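Local coordinates for protein binding component of ABC transporter (Wolinella succinogenes, PDB 3K4U) that binds free lysine and probably serves as the extracellular solute-binding component of an ABC transporter, in the family 3 of bacterial solute-binding proteins, at residues G71-Q76 with E189-A194; R4-V9 with K45-P50. All coordinates share one frame; numbering follows the deposited sequence.

Contact 1 of 2, residues G71-Q76 with E189-A194; sequences GMTISQ and EPLGWA. With LYS (lysine), chain K.
Met-72 and Ile-74 grip the backbone of 189-194 from both sides of Thr-73. Met-72 O accepts a hydrogen bond from Gly-192 N at 2.9 Å. Ile-74 N donates to Pro-190 O at 2.7 Å. Together they make a single beta bridge, centred on Thr-73 and Leu-191. The two chains run nearly at right angles, 96° apart, and pair no further.

The residue between the two bonds faces the ligand. Thr-73 N donates to O of the bound lysine at 3.1 Å, with an angle of 164° at the hydrogen. The ligand's alpha-amino N donates to Thr-73 OG1 at 3.1 Å and to Gly-71 O at 3.2 Å. OG1 sits beside Thr-73's own N (chi1 -72°), which brings hydroxyl and N-H to the same ligand end. Ser-125 OG is a second partner of this hydroxyl. Glu-12, Asp-163, Arg-78 and the N of Ser-125 also hydrogen-bond to the lysine.

Leu-191 adds an apolar contact beside this site. Its CD1 comes to 3.6 Å from Thr-73 OG1, and its CG packs against Gly-71 O. The Glu-189 side chain crosses that of Thr-73 through its CB and CG. Its carboxylate turns to Gln-93 and Thr-187 through weak bonds. On the far side of the bridge, Ile-74 CD1 lies 3.7 Å from the bare CA of Gly-192.

Gly-71 to Ser-75 belong to the loop that leads from strand 67-68 to helix 76-79, and Ser-75 is the helix N-cap, its OG bonded to Arg-78 N. Strand 189-195 is antiparallel to strands 83-84 and 89-98. Phe-84 packs on Met-72, Ile-74 and Ala-194, and His-208 of the second subunit packs on Ile-74.

Contact 2 of 2, residues R4-V9 with K45-P50; sequences RGELRV and KLKLVP
A parallel strand pair at one side of a three-stranded sheet joins 6-9 to 45-50. Helix 30-41 lies between them in the chain, as in a beta-alpha-beta crossover. Glu-6, Leu-7, Arg-8 and Val-9 pair with Lys-45, Leu-46, Lys-47 and Leu-48. The bonds alternate in the parallel manner. Leu-7 N donates to Lys-45 O, and Leu-7 O accepts from Lys-47 N at 3.1 Å. Val-9 N then donates to Lys-47 O at 2.9 Å, and Val-9 O accepts from Val-49 N at 2.8 Å. A weak bond from Lys-45 N to Gly-5 O precedes them.

On the apolar face Val-9 CG2 meets Leu-46 CD1 at 3.7 Å. CG2 is placed beside the backbone N, with CG1 anti to it (chi1 -171°). Leu-46 and Leu-48 also rest on helix 30-41. On the other face the Glu-6 carboxylate lies against the aliphatic part of Lys-47, with OE2 3.9 Å from CD. Arg-8 instead bonds to Glu-63 O.

Glu-6 OE1 and Lys-47 NZ stay 4.4 Å apart, so their attraction is probably modest on this solvent-facing side. Backbone bonds and the leucine-valine face hold the pair.

In the fold
Contact 2 closes in the chain before contact 1 opens, and strand 67-68 connects them. It borders strand 6-11 in the three-stranded parallel sheet, and the loop after it carries Gly-71 to Ser-75. The two centres are 20 Å apart and the nearest atoms about 7 Å, without touching. Ile-69, just past that strand, packs on both Val-9 and Trp-193. The centre of contact 1 lies about 9 Å from the chain centre, and the contact supplies four of the fourteen lysine-pocket residues. Contact 2 sits at the surface, with the Val-9 side chain about 13 Å from the ligand. Contact 1 thus holds the lysine directly, while contact 2 belongs to the parallel sheet whose strand 67-68 leads into the pocket loop.

Contact 1 of 2, residues G71-Q76 with E189-A194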
ATOM      1  N   GLY E  71       7.830 -24.207  22.174  1.00 19.78           N
ATOM      2  CA  GLY E  71       7.995 -24.297  20.722  1.00 20.19           C
ATOM      3  C   GLY E  71       6.986 -25.236  20.121  1.00 20.57           C
ATOM      4  O   GLY E  71       7.310 -26.044  19.301  1.00 21.63           O
HETATM    5  N   MSE E  72       5.754 -25.120  20.551  1.00 21.09           N
HETATM    6  CA  MSE E  72       4.747 -26.076  20.220  1.00 23.28           C
HETATM    7  C   MSE E  72       3.947 -25.619  19.021  1.00 22.66           C
HETATM    8  O   MSE E  72       3.583 -24.439  18.907  1.00 22.86           O
HETATM    9  CB  MSE E  72       3.829 -26.285  21.423  1.00 26.94           C
HETATM   10  CG  MSE E  72       2.569 -27.033  21.085  1.00 26.30           C
HETATM   11 SE   MSE E  72       1.578 -27.467  22.695  1.00 33.94          SE
HETATM   12  CE  MSE E  72       1.310 -25.610  23.219  1.00 25.99           C
ATOM     13  N   THR E  73       3.693 -26.570  18.125  1.00 21.74           N
ATOM     14  CA  THR E  73       3.005 -26.335  16.860  1.00 19.94           C
ATOM     15  C   THR E  73       1.538 -26.083  17.174  1.00 18.17           C
ATOM     16  O   THR E  73       0.973 -26.743  18.032  1.00 17.98           O
ATOM     17  CB  THR E  73       3.161 -27.578  15.962  1.00 19.76           C
ATOM     18  OG1 THR E  73       4.514 -27.638  15.490  1.00 10.32           O
ATOM     19  CG2 THR E  73       2.192 -27.581  14.754  1.00  8.49           C
ATOM     20  N   ILE E  74       0.948 -25.087  16.530  1.00 16.77           N
ATOM     21  CA  ILE E  74      -0.497 -24.914  16.624  1.00 16.44           C
ATOM     22  C   ILE E  74      -1.114 -25.885  15.643  1.00 15.97           C
ATOM     23  O   ILE E  74      -0.855 -25.806  14.438  1.00 17.60           O
ATOM     24  CB  ILE E  74      -0.902 -23.489  16.301  1.00 16.22           C
ATOM     25  CG1 ILE E  74      -0.019 -22.553  17.113  1.00 21.51           C
ATOM     26  CG2 ILE E  74      -2.365 -23.264  16.611  1.00 22.23           C
ATOM     27  CD1 ILE E  74      -0.461 -21.147  17.118  1.00 16.12           C
ATOM     28  N   SER E  75      -1.859 -26.849  16.160  1.00 14.01           N
ATOM     29  CA  SER E  75      -2.454 -27.881  15.329  1.00 12.82           C
ATOM     30  C   SER E  75      -3.962 -27.935  15.643  1.00 12.11           C
ATOM     31  O   SER E  75      -4.353 -27.609  16.721  1.00 11.33           O
ATOM     32  CB  SER E  75      -1.737 -29.225  15.544  1.00 12.78           C
ATOM     33  OG  SER E  75      -2.201 -29.935  16.683  1.00  9.24           O
ATOM     34  N   GLN E  76      -4.806 -28.339  14.706  1.00 13.15           N
ATOM     35  CA  GLN E  76      -6.229 -28.391  14.999  1.00 14.27           C
ATOM     36  C   GLN E  76      -6.567 -29.411  16.069  1.00 15.80           C
ATOM     37  O   GLN E  76      -7.460 -29.201  16.859  1.00 16.84           O
ATOM     38  CB  GLN E  76      -7.066 -28.616  13.717  1.00 14.04           C
ATOM     39  CG  GLN E  76      -7.300 -27.313  12.932  1.00 13.13           C
ATOM     40  CD  GLN E  76      -6.007 -26.776  12.450  1.00 12.39           C
ATOM     41  OE1 GLN E  76      -5.435 -27.309  11.523  1.00 14.09           O
ATOM     42  NE2 GLN E  76      -5.480 -25.785  13.123  1.00 13.46           N
ATOM     43  N   GLU E 189       4.449 -24.860   9.903  1.00 21.83           N
ATOM     44  CA  GLU E 189       4.254 -25.145  11.323  1.00 20.95           C
ATOM     45  C   GLU E 189       4.359 -23.950  12.198  1.00 20.23           C
ATOM     46  O   GLU E 189       5.422 -23.630  12.685  1.00 21.91           O
ATOM     47  CB  GLU E 189       5.130 -26.297  11.806  1.00 20.66           C
ATOM     48  CG  GLU E 189       4.536 -27.653  11.416  1.00 35.63           C
ATOM     49  CD  GLU E 189       5.486 -28.799  11.646  1.00 20.35           C
ATOM     50  OE1 GLU E 189       5.271 -29.887  11.073  1.00 35.79           O
ATOM     51  OE2 GLU E 189       6.447 -28.621  12.418  1.00 36.24           O
ATOM     52  N   PRO E 190       3.243 -23.250  12.369  1.00 17.92           N
ATOM     53  CA  PRO E 190       3.174 -22.112  13.252  1.00 17.49           C
ATOM     54  C   PRO E 190       3.292 -22.541  14.700  1.00 18.35           C
ATOM     55  O   PRO E 190       2.653 -23.513  15.140  1.00 20.53           O
ATOM     56  CB  PRO E 190       1.774 -21.564  12.998  1.00 16.99           C
ATOM     57  CG  PRO E 190       1.026 -22.687  12.486  1.00  4.52           C
ATOM     58  CD  PRO E 190       1.980 -23.483  11.663  1.00 16.51           C
ATOM     59  N   LEU E 191       4.088 -21.807  15.444  1.00 16.66           N
ATOM     60  CA  LEU E 191       4.396 -22.168  16.793  1.00 15.25           C
ATOM     61  C   LEU E 191       3.679 -21.159  17.709  1.00 17.04           C
ATOM     62  O   LEU E 191       3.787 -19.937  17.486  1.00 18.62           O
ATOM     63  CB  LEU E 191       5.918 -22.118  16.937  1.00 12.71           C
ATOM     64  CG  LEU E 191       6.772 -23.396  16.885  1.00 16.25           C
ATOM     65  CD1 LEU E 191       6.242 -24.561  16.061  1.00 11.73           C
ATOM     66  CD2 LEU E 191       8.156 -23.083  16.491  1.00 12.05           C
ATOM     67  N   GLY E 192       2.944 -21.638  18.714  1.00 15.92           N
ATOM     68  CA  GLY E 192       2.258 -20.733  19.625  1.00 15.53           C
ATOM     69  C   GLY E 192       2.316 -21.171  21.086  1.00 16.05           C
ATOM     70  O   GLY E 192       2.611 -22.343  21.367  1.00 18.14           O
ATOM     71  N   TRP E 193       2.048 -20.247  22.012  1.00 13.73           N
ATOM     72  CA  TRP E 193       2.055 -20.559  23.419  1.00 13.18           C
ATOM     73  C   TRP E 193       0.671 -21.062  23.642  1.00 16.91           C
ATOM     74  O   TRP E 193      -0.274 -20.417  23.178  1.00 19.45           O
ATOM     75  CB  TRP E 193       2.254 -19.311  24.319  1.00  9.19           C
ATOM     76  CG  TRP E 193       3.430 -18.525  23.939  1.00  5.57           C
ATOM     77  CD1 TRP E 193       4.620 -19.015  23.497  1.00  6.36           C
ATOM     78  CD2 TRP E 193       3.529 -17.097  23.882  1.00  6.84           C
ATOM     79  NE1 TRP E 193       5.465 -17.971  23.187  1.00  7.21           N
ATOM     80  CE2 TRP E 193       4.812 -16.789  23.412  1.00  4.20           C
ATOM     81  CE3 TRP E 193       2.638 -16.051  24.150  1.00  4.51           C
ATOM     82  CZ2 TRP E 193       5.238 -15.483  23.210  1.00  7.04           C
ATOM     83  CZ3 TRP E 193       3.074 -14.744  23.975  1.00  6.77           C
ATOM     84  CH2 TRP E 193       4.369 -14.473  23.521  1.00  3.85           C
ATOM     85  N   ALA E 194       0.532 -22.160  24.390  1.00 16.75           N
ATOM     86  CA  ALA E 194      -0.794 -22.648  24.776  1.00 16.13           C
ATOM     87  C   ALA E 194      -1.149 -22.300  26.230  1.00 16.90           C
ATOM     88  O   ALA E 194      -0.259 -22.073  27.083  1.00 17.51           O
ATOM     89  CB  ALA E 194      -0.896 -24.115  24.546  1.00 15.23           C
TER
HETATM   90  N   LYS K 501       7.106 -28.294  17.026  1.00 30.74           N
HETATM   91  CA  LYS K 501       7.328 -29.565  17.683  1.00 30.80           C
HETATM   92  C   LYS K 501       5.981 -30.097  18.116  1.00 30.93           C
HETATM   93  O   LYS K 501       5.094 -29.306  18.428  1.00 30.69           O
HETATM   94  CB  LYS K 501       8.221 -29.378  18.918  1.00 30.98           C
HETATM   95  CG  LYS K 501       8.937 -30.624  19.382  1.00 24.16           C
HETATM   96  CD  LYS K 501       9.072 -30.624  20.864  1.00 30.39           C
HETATM   97  CE  LYS K 501      10.085 -31.658  21.366  1.00 25.37           C
HETATM   98  NZ  LYS K 501      10.462 -31.443  22.788  1.00 30.30           N
HETATM   99  OXT LYS K 501       5.751 -31.303  18.170  1.00 31.04           O

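Contact 2 of 2, residues R4-V9 with K45-P50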
ATOM      1  N   ARG E   4      -1.809 -13.224  40.213  1.00 57.43           N
ATOM      2  CA  ARG E   4      -0.809 -12.784  41.190  1.00 56.42           C
ATOM      3  C   ARG E   4       0.059 -13.948  41.694  1.00 53.93           C
ATOM      4  O   ARG E   4      -0.372 -15.109  41.722  1.00 54.08           O
ATOM      5  CB  ARG E   4      -1.468 -12.062  42.377  1.00 58.00           C
ATOM      6  CG  ARG E   4      -0.539 -11.043  43.068  1.00 78.23           C
ATOM      7  CD  ARG E   4      -1.254 -10.150  44.088  1.00 59.60           C
ATOM      8  NE  ARG E   4      -2.405  -9.419  43.535  1.00 78.36           N
ATOM      9  CZ  ARG E   4      -2.338  -8.303  42.804  1.00 60.74           C
ATOM     10  NH1 ARG E   4      -1.165  -7.754  42.497  1.00 78.24           N
ATOM     11  NH2 ARG E   4      -3.458  -7.731  42.371  1.00 78.33           N
ATOM     12  N   GLY E   5       1.287 -13.626  42.092  1.00 51.01           N
ATOM     13  CA  GLY E   5       2.220 -14.628  42.590  1.00 47.87           C
ATOM     14  C   GLY E   5       3.358 -14.854  41.619  1.00 44.62           C
ATOM     15  O   GLY E   5       4.279 -14.034  41.525  1.00 44.86           O
ATOM     16  N   GLU E   6       3.292 -15.973  40.902  1.00 41.04           N
ATOM     17  CA  GLU E   6       4.328 -16.362  39.947  1.00 37.09           C
ATOM     18  C   GLU E   6       3.719 -16.853  38.648  1.00 32.81           C
ATOM     19  O   GLU E   6       2.597 -17.358  38.633  1.00 33.36           O
ATOM     20  CB  GLU E   6       5.254 -17.432  40.531  1.00 37.36           C
ATOM     21  CG  GLU E   6       4.593 -18.753  40.930  1.00 35.20           C
ATOM     22  CD  GLU E   6       5.550 -19.697  41.698  1.00 38.60           C
ATOM     23  OE1 GLU E   6       6.711 -19.303  42.026  1.00 35.18           O
ATOM     24  OE2 GLU E   6       5.130 -20.847  41.971  1.00 35.64           O
ATOM     25  N   LEU E   7       4.456 -16.697  37.560  1.00 27.41           N
ATOM     26  CA  LEU E   7       4.020 -17.237  36.315  1.00 22.77           C
ATOM     27  C   LEU E   7       4.685 -18.574  36.105  1.00 20.90           C
ATOM     28  O   LEU E   7       5.886 -18.636  35.912  1.00 19.65           O
ATOM     29  CB  LEU E   7       4.363 -16.282  35.160  1.00 21.17           C
ATOM     30  CG  LEU E   7       4.038 -16.853  33.777  1.00  6.25           C
ATOM     31  CD1 LEU E   7       2.535 -17.089  33.646  1.00 19.57           C
ATOM     32  CD2 LEU E   7       4.617 -15.982  32.694  1.00 20.34           C
ATOM     33  N   ARG E   8       3.894 -19.637  36.081  1.00 21.72           N
ATOM     34  CA  ARG E   8       4.412 -21.013  35.937  1.00 23.01           C
ATOM     35  C   ARG E   8       4.375 -21.519  34.503  1.00 23.72           C
ATOM     36  O   ARG E   8       3.301 -21.642  33.905  1.00 24.60           O
ATOM     37  CB  ARG E   8       3.612 -21.951  36.838  1.00 23.78           C
ATOM     38  CG  ARG E   8       3.529 -21.448  38.275  1.00 36.09           C
ATOM     39  CD  ARG E   8       2.987 -22.494  39.216  1.00 25.67           C
ATOM     40  NE  ARG E   8       1.550 -22.352  39.485  1.00 36.88           N
ATOM     41  CZ  ARG E   8       0.601 -23.174  39.034  1.00 26.75           C
ATOM     42  NH1 ARG E   8      -0.674 -22.974  39.354  1.00 36.37           N
ATOM     43  NH2 ARG E   8       0.928 -24.207  38.277  1.00 36.27           N
ATOM     44  N   VAL E   9       5.547 -21.829  33.953  1.00 23.36           N
ATOM     45  CA  VAL E   9       5.651 -22.238  32.554  1.00 22.99           C
ATOM     46  C   VAL E   9       6.183 -23.654  32.377  1.00 23.21           C
ATOM     47  O   VAL E   9       7.333 -23.953  32.763  1.00 22.74           O
ATOM     48  CB  VAL E   9       6.600 -21.330  31.772  1.00 22.70           C
ATOM     49  CG1 VAL E   9       6.515 -21.654  30.249  1.00 17.52           C
ATOM     50  CG2 VAL E   9       6.297 -19.865  32.043  1.00 17.28           C
ATOM     51  N   LYS E  45       6.813 -13.384  39.236  1.00 23.94           N
ATOM     52  CA  LYS E  45       8.001 -14.262  39.170  1.00 22.72           C
ATOM     53  C   LYS E  45       7.872 -15.400  38.154  1.00 20.62           C
ATOM     54  O   LYS E  45       6.780 -15.922  37.917  1.00 20.16           O
ATOM     55  CB  LYS E  45       8.332 -14.830  40.543  1.00 23.00           C
ATOM     56  CG  LYS E  45       9.131 -13.880  41.456  1.00 43.57           C
ATOM     57  CD  LYS E  45       9.659 -14.629  42.695  1.00 24.27           C
ATOM     58  CE  LYS E  45       8.833 -14.366  43.950  1.00 43.66           C
ATOM     59  NZ  LYS E  45       9.446 -13.244  44.779  1.00 25.21           N
ATOM     60  N   LEU E  46       9.001 -15.784  37.573  1.00 19.17           N
ATOM     61  CA  LEU E  46       9.065 -16.936  36.706  1.00 18.46           C
ATOM     62  C   LEU E  46       9.453 -18.216  37.451  1.00 19.42           C
ATOM     63  O   LEU E  46      10.513 -18.287  38.083  1.00 20.00           O
ATOM     64  CB  LEU E  46      10.034 -16.676  35.540  1.00 17.83           C
ATOM     65  CG  LEU E  46      10.261 -17.815  34.527  1.00 20.32           C
ATOM     66  CD1 LEU E  46       9.013 -18.128  33.779  1.00 17.44           C
ATOM     67  CD2 LEU E  46      11.383 -17.529  33.559  1.00 17.49           C
ATOM     68  N   LYS E  47       8.580 -19.216  37.369  1.00 20.01           N
ATOM     69  CA  LYS E  47       8.933 -20.613  37.658  1.00 20.59           C
ATOM     70  C   LYS E  47       8.793 -21.483  36.403  1.00 21.15           C
ATOM     71  O   LYS E  47       7.745 -21.486  35.744  1.00 22.51           O
ATOM     72  CB  LYS E  47       8.055 -21.184  38.762  1.00 20.57           C
ATOM     73  CG  LYS E  47       8.373 -22.621  39.080  1.00 31.54           C
ATOM     74  CD  LYS E  47       8.075 -22.965  40.517  1.00 21.62           C
ATOM     75  CE  LYS E  47       9.310 -22.676  41.416  1.00 33.01           C
ATOM     76  NZ  LYS E  47       9.083 -22.932  42.887  1.00 21.88           N
ATOM     77  N   LEU E  48       9.841 -22.220  36.076  1.00 20.00           N
ATOM     78  CA  LEU E  48       9.773 -23.173  35.000  1.00 19.51           C
ATOM     79  C   LEU E  48       9.447 -24.542  35.561  1.00 21.08           C
ATOM     80  O   LEU E  48      10.034 -24.964  36.557  1.00 22.94           O
ATOM     81  CB  LEU E  48      11.089 -23.220  34.232  1.00 18.47           C
ATOM     82  CG  LEU E  48      11.661 -21.886  33.752  1.00 15.73           C
ATOM     83  CD1 LEU E  48      13.057 -22.054  33.183  1.00 17.73           C
ATOM     84  CD2 LEU E  48      10.739 -21.252  32.739  1.00 17.74           C
ATOM     85  N   VAL E  49       8.514 -25.236  34.916  1.00 20.36           N
ATOM     86  CA  VAL E  49       8.108 -26.556  35.320  1.00 19.19           C
ATOM     87  C   VAL E  49       8.461 -27.520  34.166  1.00 19.37           C
ATOM     88  O   VAL E  49       7.615 -27.815  33.324  1.00 19.75           O
ATOM     89  CB  VAL E  49       6.598 -26.552  35.671  1.00 19.34           C
ATOM     90  CG1 VAL E  49       6.146 -27.882  36.300  1.00  2.05           C
ATOM     91  CG2 VAL E  49       6.265 -25.360  36.623  1.00  2.11           C
ATOM     92  N   PRO E  50       9.737 -27.995  34.109  1.00 18.46           N
ATOM     93  CA  PRO E  50      10.146 -28.950  33.094  1.00 17.45           C
ATOM     94  C   PRO E  50       9.230 -30.144  33.143  1.00 19.36           C
ATOM     95  O   PRO E  50       8.941 -30.659  34.231  1.00 20.56           O
ATOM     96  CB  PRO E  50      11.546 -29.344  33.544  1.00 16.70           C
ATOM     97  CG  PRO E  50      12.048 -28.121  34.206  1.00 17.37           C
ATOM     98  CD  PRO E  50      10.872 -27.634  34.990  1.00 17.42           C
TER